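PDB 2HES: cytosolic iron-sulfur protein assembly protein 1 from Saccharomyces cerevisiae, which serves as an essential component of the cytosolic iron-sulfur protein assembly machinery, required for the maturation of iron-sulfur proteins outside the mitochondria. Local coordinates for residues Lys111-Ser116 with Leu122-Arg127; Pro163-Leu168 with Gly210-Cys215; Ala265-Gly268 with Val272-Val275. All blocks are in the same frame, centred on the assembly; numbering follows the deposited sequence.

In the fold
The chain folds into a seven-bladed WD40 beta-propeller, each blade an antiparallel sheet of four strands. Contacts 1 and 3 lie within single blades, each pairing neighbouring strands of a hairpin, in WD repeats 3 and 6; contact 2 runs between blades, from WD repeat 4 to WD repeat 5. The centres of contacts 1 and 2 are about 17 Å apart, and the two meet where Ala-123 CB packs on Leu-168 CD1 at 3.9 Å, blade against blade. Contact 3 sits across the chain's centre from contact 1; its centre is about 23 Å from that of contact 1 and about 22 Å from that of contact 2. A bound calcium ion lies about 10 Å from the side chain of Ser-266.

Contact 1: residues Lys111-Ser116 with Leu122-Arg127; sequences KGVAWS and LATCSR
Strands 111-115 and 122-126 pair antiparallel at 165°, the first hairpin of a WD40 propeller blade, with Ala-114 and Ala-123 as a hydrogen-bonded pair whose Ala-123 N to Ala-114 O bond is 2.7 Å. Toward the other end lies a classic beta bulge: Lys-111 and Gly-112 both face Cys-125, whose O accepts a bond of 2.8 Å from Lys-111 N and a weak one from Gly-112 N. Glycine suits the bulge, since Cys-125 SG stands 3.5 Å from Gly-112 N and a beta carbon on the glycine would press against the sulfur. The small alanines and Cys-125 turn to the face covered by strand 156-161 of the next blade. On the other face Val-113 CG1 meets the methyl CG2 of Thr-124, a beta-branched pair well suited to extended backbone. NZ of Lys-111, its ammonium group, forms a salt bridge with Asp-155, while Trp-115 NE1 bonds to Ala-65 O in the preceding blade, which helps to hold the indole in its orientation. The first torsion of Leu-122 (chi1 175°) swings its branch away from the backbone N, and methyl CD1 settles over the indole face as a CH-pi contact, 3.7 Å from the centroid of the Trp-115 five-membered ring.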
ATOM      1  N   LYS A 111      -3.939  -1.436 -10.663  1.00 27.84           N
ATOM      2  CA  LYS A 111      -2.793  -1.849  -9.835  1.00 25.93           C
ATOM      3  C   LYS A 111      -2.951  -1.559  -8.351  1.00 24.92           C
ATOM      4  O   LYS A 111      -2.291  -2.180  -7.520  1.00 23.49           O
ATOM      5  CB  LYS A 111      -1.493  -1.164 -10.271  1.00 26.12           C
ATOM      6  CG  LYS A 111      -0.984  -1.475 -11.672  1.00 26.68           C
ATOM      7  CD  LYS A 111      -0.860  -3.000 -11.902  1.00 29.58           C
ATOM      8  CE  LYS A 111      -0.411  -3.279 -13.317  1.00 27.10           C
ATOM      9  NZ  LYS A 111       1.041  -2.997 -13.462  1.00 28.66           N
ATOM     10  N   GLY A 112      -3.785  -0.574  -8.005  1.00 23.53           N
ATOM     11  CA  GLY A 112      -3.955  -0.229  -6.618  1.00 20.51           C
ATOM     12  C   GLY A 112      -5.281   0.424  -6.277  1.00 20.08           C
ATOM     13  O   GLY A 112      -5.903   1.102  -7.122  1.00 19.93           O
ATOM     14  N   VAL A 113      -5.695   0.202  -5.043  1.00 19.16           N
ATOM     15  CA  VAL A 113      -6.853   0.932  -4.464  1.00 17.74           C
ATOM     16  C   VAL A 113      -6.473   1.429  -3.087  1.00 17.07           C
ATOM     17  O   VAL A 113      -5.745   0.737  -2.339  1.00 17.01           O
ATOM     18  CB  VAL A 113      -8.163   0.067  -4.397  1.00 18.21           C
ATOM     19  CG1 VAL A 113      -8.565  -0.437  -5.779  1.00 19.28           C
ATOM     20  CG2 VAL A 113      -7.992  -1.137  -3.492  1.00 19.16           C
ATOM     21  N   ALA A 114      -6.988   2.594  -2.701  1.00 16.97           N
ATOM     22  CA  ALA A 114      -6.652   3.155  -1.401  1.00 16.51           C
ATOM     23  C   ALA A 114      -7.694   4.191  -1.029  1.00 17.20           C
ATOM     24  O   ALA A 114      -8.127   4.984  -1.907  1.00 17.02           O
ATOM     25  CB  ALA A 114      -5.262   3.796  -1.409  1.00 16.98           C
ATOM     26  N   TRP A 115      -8.024   4.218   0.268  1.00 18.37           N
ATOM     27  CA  TRP A 115      -9.057   5.118   0.792  1.00 18.54           C
ATOM     28  C   TRP A 115      -8.443   6.301   1.564  1.00 20.02           C
ATOM     29  O   TRP A 115      -7.451   6.144   2.310  1.00 19.84           O
ATOM     30  CB  TRP A 115      -9.935   4.395   1.808  1.00 20.16           C
ATOM     31  CG  TRP A 115     -10.724   3.288   1.288  1.00 21.23           C
ATOM     32  CD1 TRP A 115     -10.346   1.985   1.140  1.00 20.20           C
ATOM     33  CD2 TRP A 115     -12.085   3.377   0.847  1.00 21.20           C
ATOM     34  NE1 TRP A 115     -11.416   1.248   0.638  1.00 22.69           N
ATOM     35  CE2 TRP A 115     -12.480   2.094   0.440  1.00 21.94           C
ATOM     36  CE3 TRP A 115     -13.006   4.431   0.772  1.00 25.11           C
ATOM     37  CZ2 TRP A 115     -13.763   1.825  -0.051  1.00 23.08           C
ATOM     38  CZ3 TRP A 115     -14.286   4.170   0.274  1.00 21.26           C
ATOM     39  CH2 TRP A 115     -14.641   2.876  -0.135  1.00 22.56           C
ATOM     40  N   SER A 116      -9.077   7.466   1.471  1.00 19.54           N
ATOM     41  CA  SER A 116      -8.742   8.572   2.379  1.00 20.07           C
ATOM     42  C   SER A 116      -9.186   8.218   3.790  1.00 21.39           C
ATOM     43  O   SER A 116     -10.107   7.432   3.944  1.00 20.38           O
ATOM     44  CB  SER A 116      -9.423   9.854   1.904  1.00 19.79           C
ATOM     45  OG  SER A 116     -10.835   9.666   1.838  1.00 20.47           O
ATOM     46  N   LEU A 122     -12.024   7.140  -2.588  1.00 21.18           N
ATOM     47  CA  LEU A 122     -11.322   5.954  -2.998  1.00 20.39           C
ATOM     48  C   LEU A 122     -10.519   6.323  -4.239  1.00 20.40           C
ATOM     49  O   LEU A 122     -11.069   6.758  -5.249  1.00 21.32           O
ATOM     50  CB  LEU A 122     -12.333   4.823  -3.305  1.00 20.85           C
ATOM     51  CG  LEU A 122     -11.719   3.539  -3.857  1.00 19.36           C
ATOM     52  CD1 LEU A 122     -10.915   2.887  -2.789  1.00 19.86           C
ATOM     53  CD2 LEU A 122     -12.816   2.543  -4.405  1.00 21.90           C
ATOM     54  N   ALA A 123      -9.195   6.195  -4.130  1.00 19.73           N
ATOM     55  CA  ALA A 123      -8.292   6.361  -5.269  1.00 18.72           C
ATOM     56  C   ALA A 123      -7.991   5.025  -5.925  1.00 18.74           C
ATOM     57  O   ALA A 123      -7.813   4.011  -5.238  1.00 19.95           O
ATOM     58  CB  ALA A 123      -6.980   6.953  -4.791  1.00 18.46           C
ATOM     59  N   THR A 124      -7.926   5.031  -7.249  1.00 17.78           N
ATOM     60  CA  THR A 124      -7.534   3.833  -7.973  1.00 20.09           C
ATOM     61  C   THR A 124      -6.377   4.181  -8.923  1.00 20.03           C
ATOM     62  O   THR A 124      -6.274   5.317  -9.406  1.00 20.79           O
ATOM     63  CB  THR A 124      -8.714   3.169  -8.728  1.00 20.81           C
ATOM     64  OG1 THR A 124      -9.108   3.955  -9.867  1.00 23.42           O
ATOM     65  CG2 THR A 124      -9.926   2.867  -7.758  1.00 20.01           C
ATOM     66  N   CYS A 125      -5.493   3.229  -9.191  1.00 19.59           N
ATOM     67  CA  CYS A 125      -4.421   3.517 -10.161  1.00 21.27           C
ATOM     68  C   CYS A 125      -4.242   2.328 -11.054  1.00 21.89           C
ATOM     69  O   CYS A 125      -4.715   1.221 -10.753  1.00 21.62           O
ATOM     70  CB  CYS A 125      -3.092   3.906  -9.505  1.00 21.05           C
ATOM     71  SG  CYS A 125      -2.372   2.562  -8.565  1.00 23.37           S
ATOM     72  N   SER A 126      -3.556   2.585 -12.166  1.00 24.53           N
ATOM     73  CA  SER A 126      -3.648   1.705 -13.294  1.00 25.78           C
ATOM     74  C   SER A 126      -2.365   1.684 -14.140  1.00 25.56           C
ATOM     75  O   SER A 126      -1.605   2.676 -14.240  1.00 26.13           O
ATOM     76  CB  SER A 126      -4.845   2.128 -14.140  1.00 25.14           C
ATOM     77  OG  SER A 126      -5.028   1.260 -15.238  1.00 27.49           O
ATOM     78  N   ARG A 127      -2.193   0.554 -14.812  1.00 27.05           N
ATOM     79  CA  ARG A 127      -1.252   0.443 -15.931  1.00 27.37           C
ATOM     80  C   ARG A 127      -1.447   1.531 -17.012  1.00 26.78           C
ATOM     81  O   ARG A 127      -0.515   1.848 -17.781  1.00 27.17           O
ATOM     82  CB  ARG A 127      -1.371  -0.942 -16.540  1.00 28.33           C
ATOM     83  CG  ARG A 127      -0.342  -1.203 -17.651  1.00 29.69           C
ATOM     84  CD  ARG A 127      -0.008  -2.677 -17.723  1.00 33.68           C
ATOM     85  NE  ARG A 127       1.090  -2.945 -18.662  1.00 31.77           N
ATOM     86  CZ  ARG A 127       1.209  -4.059 -19.375  1.00 36.40           C
ATOM     87  NH1 ARG A 127       0.288  -5.024 -19.281  1.00 37.46           N
ATOM     88  NH2 ARG A 127       2.240  -4.207 -20.209  1.00 33.18           N
TER

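Contact 2: residues Pro163-Leu168 with Gly210-Cys215; sequences PSEALL and GVFRLC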
ATOM      1  N   PRO A 163      -2.236   9.685   6.596  1.00 19.53           N
ATOM      2  CA  PRO A 163      -3.088   9.165   7.671  1.00 20.93           C
ATOM      3  C   PRO A 163      -4.221  10.099   8.108  1.00 22.37           C
ATOM      4  O   PRO A 163      -5.202   9.592   8.701  1.00 22.63           O
ATOM      5  CB  PRO A 163      -2.108   8.914   8.833  1.00 22.48           C
ATOM      6  CG  PRO A 163      -0.916   9.802   8.527  1.00 20.69           C
ATOM      7  CD  PRO A 163      -0.828   9.733   7.013  1.00 19.69           C
ATOM      8  N   SER A 164      -4.078  11.393   7.812  1.00 22.65           N
ATOM      9  CA  SER A 164      -4.972  12.466   8.355  1.00 25.78           C
ATOM     10  C   SER A 164      -5.142  13.736   7.493  1.00 27.40           C
ATOM     11  O   SER A 164      -5.748  14.737   7.934  1.00 29.11           O
ATOM     12  CB  SER A 164      -4.440  12.940   9.690  1.00 26.02           C
ATOM     13  OG  SER A 164      -3.217  13.619   9.479  1.00 28.44           O
ATOM     14  N   GLU A 165      -4.542  13.766   6.318  1.00 26.45           N
ATOM     15  CA  GLU A 165      -4.813  14.858   5.393  1.00 26.31           C
ATOM     16  C   GLU A 165      -5.314  14.233   4.093  1.00 24.84           C
ATOM     17  O   GLU A 165      -5.104  13.059   3.870  1.00 22.31           O
ATOM     18  CB  GLU A 165      -3.560  15.682   5.155  1.00 27.84           C
ATOM     19  CG  GLU A 165      -2.886  16.188   6.436  1.00 32.00           C
ATOM     20  CD  GLU A 165      -3.525  17.454   6.975  1.00 38.08           C
ATOM     21  OE1 GLU A 165      -3.919  18.324   6.170  1.00 40.79           O
ATOM     22  OE2 GLU A 165      -3.634  17.589   8.206  1.00 42.89           O
ATOM     23  N   ALA A 166      -6.036  15.014   3.285  1.00 22.87           N
ATOM     24  CA  ALA A 166      -6.511  14.568   1.982  1.00 23.49           C
ATOM     25  C   ALA A 166      -5.341  14.814   1.007  1.00 22.09           C
ATOM     26  O   ALA A 166      -5.374  15.678   0.128  1.00 22.21           O
ATOM     27  CB  ALA A 166      -7.798  15.323   1.585  1.00 24.33           C
ATOM     28  N   LEU A 167      -4.293  14.030   1.224  1.00 19.53           N
ATOM     29  CA  LEU A 167      -3.097  14.090   0.384  1.00 17.72           C
ATOM     30  C   LEU A 167      -2.831  12.665  -0.077  1.00 16.00           C
ATOM     31  O   LEU A 167      -2.845  11.714   0.748  1.00 15.52           O
ATOM     32  CB  LEU A 167      -1.951  14.571   1.291  1.00 18.87           C
ATOM     33  CG  LEU A 167      -0.651  15.109   0.728  1.00 21.03           C
ATOM     34  CD1 LEU A 167      -0.946  16.376  -0.065  1.00 22.22           C
ATOM     35  CD2 LEU A 167       0.370  15.409   1.842  1.00 19.30           C
ATOM     36  N   LEU A 168      -2.492  12.525  -1.364  1.00 14.04           N
ATOM     37  CA  LEU A 168      -2.430  11.204  -1.991  1.00 13.28           C
ATOM     38  C   LEU A 168      -1.041  11.109  -2.620  1.00 13.28           C
ATOM     39  O   LEU A 168      -0.566  12.094  -3.205  1.00 15.02           O
ATOM     40  CB  LEU A 168      -3.464  11.114  -3.104  1.00 14.95           C
ATOM     41  CG  LEU A 168      -3.473   9.803  -3.865  1.00 13.55           C
ATOM     42  CD1 LEU A 168      -3.861   8.614  -3.029  1.00 18.02           C
ATOM     43  CD2 LEU A 168      -4.409   9.948  -5.067  1.00 18.15           C
ATOM     44  N   GLY A 210       2.247  16.715  12.284  1.00 18.06           N
ATOM     45  CA  GLY A 210       2.829  17.955  11.736  1.00 17.58           C
ATOM     46  C   GLY A 210       3.200  17.793  10.272  1.00 19.19           C
ATOM     47  O   GLY A 210       2.537  17.037   9.517  1.00 20.30           O
ATOM     48  N   VAL A 211       4.258  18.493   9.865  1.00 17.87           N
ATOM     49  CA  VAL A 211       4.626  18.562   8.447  1.00 18.66           C
ATOM     50  C   VAL A 211       5.047  17.189   7.920  1.00 17.65           C
ATOM     51  O   VAL A 211       5.538  16.327   8.670  1.00 17.71           O
ATOM     52  CB  VAL A 211       5.695  19.642   8.186  1.00 18.89           C
ATOM     53  CG1 VAL A 211       5.139  21.039   8.622  1.00 20.05           C
ATOM     54  CG2 VAL A 211       6.999  19.280   8.937  1.00 20.86           C
ATOM     55  N   PHE A 212       4.904  17.003   6.610  1.00 16.65           N
ATOM     56  CA  PHE A 212       4.835  15.644   6.030  1.00 16.36           C
ATOM     57  C   PHE A 212       6.183  15.066   5.646  1.00 15.77           C
ATOM     58  O   PHE A 212       7.091  15.786   5.253  1.00 16.15           O
ATOM     59  CB  PHE A 212       3.980  15.636   4.746  1.00 17.30           C
ATOM     60  CG  PHE A 212       2.759  16.518   4.814  1.00 19.32           C
ATOM     61  CD1 PHE A 212       1.752  16.290   5.765  1.00 21.12           C
ATOM     62  CD2 PHE A 212       2.628  17.590   3.928  1.00 20.22           C
ATOM     63  CE1 PHE A 212       0.636  17.109   5.823  1.00 22.95           C
ATOM     64  CE2 PHE A 212       1.485  18.433   3.973  1.00 20.14           C
ATOM     65  CZ  PHE A 212       0.506  18.180   4.936  1.00 22.35           C
ATOM     66  N   ARG A 213       6.285  13.739   5.742  1.00 15.20           N
ATOM     67  CA  ARG A 213       7.397  13.015   5.078  1.00 13.95           C
ATOM     68  C   ARG A 213       6.835  11.747   4.465  1.00 14.41           C
ATOM     69  O   ARG A 213       5.695  11.355   4.775  1.00 13.74           O
ATOM     70  CB  ARG A 213       8.508  12.632   6.062  1.00 15.39           C
ATOM     71  CG  ARG A 213       9.194  13.842   6.680  1.00 14.90           C
ATOM     72  CD  ARG A 213      10.482  13.385   7.375  1.00 16.02           C
ATOM     73  NE  ARG A 213      10.186  12.499   8.510  1.00 16.83           N
ATOM     74  CZ  ARG A 213      11.114  11.966   9.294  1.00 19.84           C
ATOM     75  NH1 ARG A 213      12.416  12.219   9.076  1.00 18.50           N
ATOM     76  NH2 ARG A 213      10.756  11.196  10.308  1.00 19.14           N
ATOM     77  N   LEU A 214       7.614  11.137   3.580  1.00 14.65           N
ATOM     78  CA  LEU A 214       7.133   9.924   2.897  1.00 14.05           C
ATOM     79  C   LEU A 214       8.329   9.004   2.668  1.00 15.39           C
ATOM     80  O   LEU A 214       9.412   9.527   2.367  1.00 15.50           O
ATOM     81  CB  LEU A 214       6.552  10.336   1.528  1.00 14.77           C
ATOM     82  CG  LEU A 214       6.023   9.258   0.618  1.00 18.06           C
ATOM     83  CD1 LEU A 214       4.509   9.273   0.735  1.00 19.98           C
ATOM     84  CD2 LEU A 214       6.476   9.447  -0.843  1.00 22.40           C
ATOM     85  N   CYS A 215       8.162   7.676   2.800  1.00 13.81           N
ATOM     86  CA  CYS A 215       9.243   6.779   2.331  1.00 14.66           C
ATOM     87  C   CYS A 215       8.784   6.026   1.103  1.00 13.61           C
ATOM     88  O   CYS A 215       7.566   5.794   0.878  1.00 14.62           O
ATOM     89  CB  CYS A 215       9.682   5.808   3.424  1.00 14.56           C
ATOM     90  SG  CYS A 215       8.369   4.638   3.976  1.00 18.26           S
TER
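Leu-167 and Phe-212 reach for each other from opposite directions: the leucine holds CG anti to its backbone N (chi1 -163°), and CG of Phe-212 lies roughly anti to the carbonyl carbon (chi1 -39°). Methyl CD2 of Leu-167 thereby comes to lie over the ring centre, 3.8 Å from the centroid of Phe-212 and 13° off its normal, a CH-pi contact. Glu-165 contributes through its aliphatic part, CG standing 3.7 Å from Phe-212 CE1, while the bend at chi2 lets the carboxylate turn aside. Glutamate fits this exposed edge because its methylene can touch a ring while its charge stays near water. Ala-166, between Glu-165 and Leu-167, is the centre of an inverse gamma turn, and its two neighbours send their side chains off on the side of residues 210-215.

The contact bridges adjacent WD40 blades, joining residues 165-167 of one to Phe-212, just before strand 213-218, of the next. Around the phenylalanine, His-162 makes an edge-to-face contact; within its own blade Phe-212 touches Trp-239 and meets the ring of Tyr-228 with the planes at about 45°. Replacing Phe-212 by an alanine would probably leave Leu-167 CD2 without its aromatic face and open a gap between the two blades. With a methyl over the ring and a methylene beside it, the attraction across these segments is dispersion and weak CH-pi contact, which depends on close fit rather than on charge.

Contact 3: residues Ala265-Gly268 with Val272-Val275; sequences ASVG and VLAV
Ala-265, Ser-266 and Val-272 each lose slightly more than 40 Å² to this antiparallel pairing, the middle hairpin of the WD repeat 6 blade. Ser-266 and Ala-274 form a hydrogen-bonded pair: Ser-266 N donates to Ala-274 O at 2.9 Å, and Ala-274 N returns a bond to Ser-266 O at 3.1 Å, nearly straight with 167° at the hydrogen. Their side chains share one face, where Ser-266 OG lies 3.9 Å from the methyl CB of Ala-274. The hydroxyl sits between the backbone N and the carbonyl carbon (chi1 64°), and it is hydrogen-bonded to Tyr-276 OH and His-249 NE2. A small polar residue suits this buried place because both neighbours can use its one oxygen.

Ala-265 has only a methyl to offer, and its alpha carbon approaches Ala-274 O at 3.2 Å in a CA-H...O contact. Val-272, where the second segment enters the strand, works through its carbonyl: Val-272 O accepts a weak hydrogen bond from Gly-268 N, 3.4 Å away. On the face bearing Ala-265, Val-267 CG1 meets Leu-273 CD1 at 3.7 Å, and strands 298-303 and 312-316 of the following blade pack over these apolar groups. One face is thus wholly apolar here, where the next blade packs, while the other sets one buried hydroxyl, bonded to Tyr-276 and His-249, among apolar groups.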
ATOM      1  N   ALA A 265       9.452  -0.479   7.681  1.00 16.59           N
ATOM      2  CA  ALA A 265       9.745  -1.845   7.214  1.00 17.29           C
ATOM      3  C   ALA A 265       9.858  -1.897   5.699  1.00 18.47           C
ATOM      4  O   ALA A 265       9.100  -1.205   4.980  1.00 17.97           O
ATOM      5  CB  ALA A 265       8.635  -2.795   7.708  1.00 17.59           C
ATOM      6  N   SER A 266      10.805  -2.691   5.185  1.00 17.70           N
ATOM      7  CA  SER A 266      10.885  -2.922   3.744  1.00 17.83           C
ATOM      8  C   SER A 266      10.977  -4.420   3.419  1.00 19.29           C
ATOM      9  O   SER A 266      11.468  -5.208   4.238  1.00 20.83           O
ATOM     10  CB  SER A 266      12.080  -2.185   3.123  1.00 19.98           C
ATOM     11  OG  SER A 266      13.327  -2.685   3.638  1.00 20.35           O
ATOM     12  N   VAL A 267      10.463  -4.778   2.256  1.00 19.09           N
ATOM     13  CA  VAL A 267      10.628  -6.140   1.733  1.00 20.53           C
ATOM     14  C   VAL A 267      10.999  -6.162   0.285  1.00 20.67           C
ATOM     15  O   VAL A 267      10.551  -5.319  -0.520  1.00 20.02           O
ATOM     16  CB  VAL A 267       9.357  -7.042   1.988  1.00 19.78           C
ATOM     17  CG1 VAL A 267       9.087  -7.179   3.456  1.00 18.65           C
ATOM     18  CG2 VAL A 267       8.119  -6.521   1.203  1.00 22.09           C
ATOM     19  N   GLY A 268      11.750  -7.203  -0.106  1.00 23.08           N
ATOM     20  CA  GLY A 268      12.241  -7.233  -1.455  1.00 24.92           C
ATOM     21  C   GLY A 268      12.117  -8.550  -2.198  1.00 24.69           C
ATOM     22  O   GLY A 268      11.737  -9.589  -1.616  1.00 24.25           O
ATOM     23  N   VAL A 272      14.283 -10.602   1.834  1.00 24.34           N
ATOM     24  CA  VAL A 272      14.646  -9.967   3.091  1.00 23.47           C
ATOM     25  C   VAL A 272      13.542  -9.037   3.633  1.00 23.83           C
ATOM     26  O   VAL A 272      12.929  -8.313   2.886  1.00 24.55           O
ATOM     27  CB  VAL A 272      15.949  -9.130   2.953  1.00 23.80           C
ATOM     28  CG1 VAL A 272      16.298  -8.515   4.268  1.00 23.92           C
ATOM     29  CG2 VAL A 272      17.085 -10.050   2.501  1.00 23.62           C
ATOM     30  N   LEU A 273      13.327  -9.101   4.929  1.00 23.14           N
ATOM     31  CA  LEU A 273      12.501  -8.167   5.683  1.00 24.29           C
ATOM     32  C   LEU A 273      13.416  -7.377   6.612  1.00 23.86           C
ATOM     33  O   LEU A 273      14.092  -7.956   7.508  1.00 23.34           O
ATOM     34  CB  LEU A 273      11.467  -8.941   6.528  1.00 24.06           C
ATOM     35  CG  LEU A 273      10.690  -8.206   7.628  1.00 25.78           C
ATOM     36  CD1 LEU A 273       9.829  -7.097   7.033  1.00 23.83           C
ATOM     37  CD2 LEU A 273       9.819  -9.157   8.441  1.00 25.96           C
ATOM     38  N   ALA A 274      13.430  -6.057   6.449  1.00 22.16           N
ATOM     39  CA  ALA A 274      14.231  -5.184   7.302  1.00 21.53           C
ATOM     40  C   ALA A 274      13.358  -4.160   7.999  1.00 22.05           C
ATOM     41  O   ALA A 274      12.323  -3.746   7.442  1.00 20.47           O
ATOM     42  CB  ALA A 274      15.285  -4.467   6.482  1.00 22.51           C
ATOM     43  N   VAL A 275      13.799  -3.753   9.186  1.00 21.17           N
ATOM     44  CA  VAL A 275      13.188  -2.677   9.966  1.00 21.67           C
ATOM     45  C   VAL A 275      14.263  -1.642  10.250  1.00 22.22           C
ATOM     46  O   VAL A 275      15.390  -2.008  10.594  1.00 22.48           O
ATOM     47  CB  VAL A 275      12.580  -3.203  11.305  1.00 21.26           C
ATOM     48  CG1 VAL A 275      11.928  -2.074  12.119  1.00 22.71           C
ATOM     49  CG2 VAL A 275      11.576  -4.321  10.993  1.00 21.77           C
TER